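Local coordinates for putative uncharacterized protein PH0594 (Pyrococcus horikoshii, PDB 4HXG) that is an acylaminoacyl peptidase, a self-compartmentalizing hexameric serine protease that selects its substrates through multimerization and joins a beta-propeller to an alpha/beta-hydrolase domain, at residues 377-382 with 457-462. The protein carries 1 engineered substitution. Numbering follows the deposited sequence.
Sequences KAPVIV and RERIGI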
ATOM      1  N   LYS F 377      13.601  36.606  47.098  1.00 70.95           N
ATOM      2  CA  LYS F 377      13.172  37.409  45.957  1.00 66.71           C
ATOM      3  C   LYS F 377      12.910  36.526  44.732  1.00 63.27           C
ATOM      4  O   LYS F 377      13.477  35.438  44.604  1.00 63.74           O
ATOM      5  CB  LYS F 377      14.226  38.466  45.619  1.00 67.30           C
ATOM      6  CG  LYS F 377      14.803  39.192  46.827  1.00 69.90           C
ATOM      7  CD  LYS F 377      14.147  40.548  47.041  1.00 73.35           C
ATOM      8  CE  LYS F 377      14.510  41.523  45.931  1.00 74.39           C
ATOM      9  NZ  LYS F 377      13.883  42.857  46.131  1.00 74.69           N
ATOM     10  N   ALA F 378      12.047  36.996  43.836  1.00 59.68           N
ATOM     11  CA  ALA F 378      11.694  36.236  42.638  1.00 57.91           C
ATOM     12  C   ALA F 378      12.024  37.007  41.370  1.00 57.47           C
ATOM     13  O   ALA F 378      11.941  38.235  41.348  1.00 60.42           O
ATOM     14  CB  ALA F 378      10.217  35.863  42.658  1.00 57.40           C
ATOM     15  N   PRO F 379      12.403  36.285  40.307  1.00 52.45           N
ATOM     16  CA  PRO F 379      12.686  36.896  39.006  1.00 48.45           C
ATOM     17  C   PRO F 379      11.394  37.369  38.364  1.00 45.76           C
ATOM     18  O   PRO F 379      10.324  36.920  38.764  1.00 43.11           O
ATOM     19  CB  PRO F 379      13.294  35.747  38.208  1.00 47.19           C
ATOM     20  CG  PRO F 379      12.743  34.533  38.824  1.00 49.00           C
ATOM     21  CD  PRO F 379      12.612  34.829  40.288  1.00 50.71           C
ATOM     22  N   VAL F 380      11.497  38.267  37.391  1.00 47.30           N
ATOM     23  CA  VAL F 380      10.322  38.873  36.786  1.00 52.35           C
ATOM     24  C   VAL F 380      10.334  38.759  35.268  1.00 54.71           C
ATOM     25  O   VAL F 380      11.358  38.992  34.619  1.00 57.51           O
ATOM     26  CB  VAL F 380      10.218  40.362  37.156  1.00 57.27           C
ATOM     27  CG1 VAL F 380       8.976  40.988  36.523  1.00 57.78           C
ATOM     28  CG2 VAL F 380      10.203  40.533  38.670  1.00 59.15           C
ATOM     29  N   ILE F 381       9.186  38.395  34.707  1.00 50.35           N
ATOM     30  CA  ILE F 381       9.019  38.379  33.267  1.00 45.37           C
ATOM     31  C   ILE F 381       7.988  39.418  32.884  1.00 41.42           C
ATOM     32  O   ILE F 381       6.889  39.446  33.444  1.00 41.86           O
ATOM     33  CB  ILE F 381       8.558  37.002  32.765  1.00 46.14           C
ATOM     34  CG1 ILE F 381       9.583  35.928  33.135  1.00 46.00           C
ATOM     35  CG2 ILE F 381       8.338  37.025  31.252  1.00 45.22           C
ATOM     36  CD1 ILE F 381       9.193  34.543  32.696  1.00 44.04           C
ATOM     37  N   VAL F 382       8.355  40.272  31.936  1.00 37.70           N
ATOM     38  CA  VAL F 382       7.471  41.315  31.451  1.00 38.81           C
ATOM     39  C   VAL F 382       6.940  40.944  30.082  1.00 43.57           C
ATOM     40  O   VAL F 382       7.694  40.945  29.115  1.00 47.96           O
ATOM     41  CB  VAL F 382       8.232  42.637  31.281  1.00 37.49           C
ATOM     42  CG1 VAL F 382       7.324  43.690  30.655  1.00 37.73           C
ATOM     43  CG2 VAL F 382       8.783  43.105  32.607  1.00 35.13           C
ATOM     44  N   ARG F 457      14.740  43.151  41.346  1.00 52.80           N
ATOM     45  CA  ARG F 457      14.903  44.140  40.286  1.00 54.91           C
ATOM     46  C   ARG F 457      16.101  43.808  39.414  1.00 55.00           C
ATOM     47  O   ARG F 457      16.219  44.281  38.288  1.00 55.46           O
ATOM     48  CB  ARG F 457      15.087  45.537  40.881  1.00 57.89           C
ATOM     49  CG  ARG F 457      15.338  46.598  39.831  1.00 60.76           C
ATOM     50  CD  ARG F 457      15.782  47.936  40.406  1.00 62.13           C
ATOM     51  NE  ARG F 457      15.891  48.906  39.322  1.00 64.21           N
ATOM     52  CZ  ARG F 457      14.888  49.678  38.919  1.00 65.56           C
ATOM     53  NH1 ARG F 457      13.720  49.606  39.536  1.00 66.62           N
ATOM     54  NH2 ARG F 457      15.054  50.527  37.911  1.00 64.91           N
ATOM     55  N   GLU F 458      17.000  42.998  39.952  1.00 56.66           N
ATOM     56  CA  GLU F 458      18.199  42.627  39.226  1.00 59.61           C
ATOM     57  C   GLU F 458      17.952  41.540  38.177  1.00 58.11           C
ATOM     58  O   GLU F 458      18.690  41.453  37.197  1.00 58.12           O
ATOM     59  CB  GLU F 458      19.334  42.253  40.188  1.00 63.12           C
ATOM     60  CG  GLU F 458      19.999  43.474  40.814  1.00 67.30           C
ATOM     61  CD  GLU F 458      20.230  44.582  39.789  1.00 72.10           C
ATOM     62  OE1 GLU F 458      20.830  44.305  38.722  1.00 71.68           O
ATOM     63  OE2 GLU F 458      19.803  45.730  40.048  1.00 74.17           O
ATOM     64  N   ARG F 459      16.926  40.713  38.365  1.00 54.46           N
ATOM     65  CA  ARG F 459      16.552  39.835  37.272  1.00 52.75           C
ATOM     66  C   ARG F 459      15.170  40.175  36.727  1.00 54.77           C
ATOM     67  O   ARG F 459      14.152  39.733  37.256  1.00 57.78           O
ATOM     68  CB  ARG F 459      16.549  38.394  37.774  1.00 48.58           C
ATOM     69  CG  ARG F 459      17.836  37.967  38.441  1.00 44.45           C
ATOM     70  CD  ARG F 459      17.640  36.665  39.170  1.00 41.48           C
ATOM     71  NE  ARG F 459      16.921  36.845  40.427  1.00 42.84           N
ATOM     72  CZ  ARG F 459      16.334  35.856  41.099  1.00 42.41           C
ATOM     73  NH1 ARG F 459      16.369  34.616  40.617  1.00 41.02           N
ATOM     74  NH2 ARG F 459      15.707  36.104  42.246  1.00 39.50           N
ATOM     75  N   ILE F 460      15.151  40.831  35.575  1.00 51.09           N
ATOM     76  CA  ILE F 460      13.907  41.152  34.908  1.00 48.17           C
ATOM     77  C   ILE F 460      14.102  40.847  33.445  1.00 49.62           C
ATOM     78  O   ILE F 460      14.971  41.432  32.795  1.00 48.05           O
ATOM     79  CB  ILE F 460      13.521  42.645  35.039  1.00 46.38           C
ATOM     80  CG1 ILE F 460      13.326  43.051  36.502  1.00 46.33           C
ATOM     81  CG2 ILE F 460      12.243  42.927  34.266  1.00 44.38           C
ATOM     82  CD1 ILE F 460      12.857  44.503  36.682  1.00 43.65           C
ATOM     83  N   GLY F 461      13.301  39.920  32.931  1.00 51.06           N
ATOM     84  CA  GLY F 461      13.306  39.610  31.518  1.00 48.22           C
ATOM     85  C   GLY F 461      12.104  40.225  30.840  1.00 47.31           C
ATOM     86  O   GLY F 461      11.172  40.694  31.499  1.00 47.10           O
ATOM     87  N   ILE F 462      12.119  40.205  29.513  1.00 46.54           N
ATOM     88  CA  ILE F 462      11.023  40.741  28.724  1.00 44.37           C
ATOM     89  C   ILE F 462      10.801  39.829  27.517  1.00 42.90           C
ATOM     90  O   ILE F 462      11.754  39.325  26.925  1.00 42.65           O
ATOM     91  CB  ILE F 462      11.314  42.201  28.292  1.00 44.96           C
ATOM     92  CG1 ILE F 462      10.061  42.868  27.719  1.00 47.26           C
ATOM     93  CG2 ILE F 462      12.481  42.264  27.310  1.00 43.52           C
ATOM     94  CD1 ILE F 462      10.242  44.355  27.408  1.00 47.00           C
TER
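Arg459 lays its guanidinium alongside the ring of Pro379, the two side chains pointing the same way: Pro379 CD lies over one face of the flat group, 3.8 Å from NH1. The bend in the arginine chain at chi3 (-76°) turns that face to the proline and sets the NH2 edge against Lys377 O, which lies near the plane and accepts a weak hydrogen bond from NH2 (3.3 Å, N-H...O 130°). The stronger polar partners lie outside the pair: Asp456 forms a salt bridge with NE, and the carbonyl of Lys605 accepts from NH1.

Beyond Pro379 the strands run parallel, their axes 20° apart. Arg459 O accepts from Val380 N, Val380 O from Gly461 N (2.7 Å) and Gly461 O from Val382 N. Val380, Val382, Ile460 and Ile462 share one sheet face. With Val382 CG1 anti to the backbone N, its other methyl, CG2, meets Ile460 CG2 at 3.8 Å, while CB faces Ile462 CG1 at 4.0 Å. Helix 436-451 covers Val380, Val382 and Ile460; helix 467-478 packs on Ile462.

With an alanine at Arg459, the Pro379 ring would probably lose its cover and Asp456 its cationic mate. These are neighbouring central strands of the alpha/beta-hydrolase sheet, connected through strand 409-413, which pairs with the other edge of 378-384, and helix 436-451. The chemistry implies a division of labour: backbone bonds and aliphatic packing join the buried strands, while at their N-terminal ends the arginine adds packing over Pro379 and one weak bond to Lys377 O, its charge being paired with Asp456 on its own side.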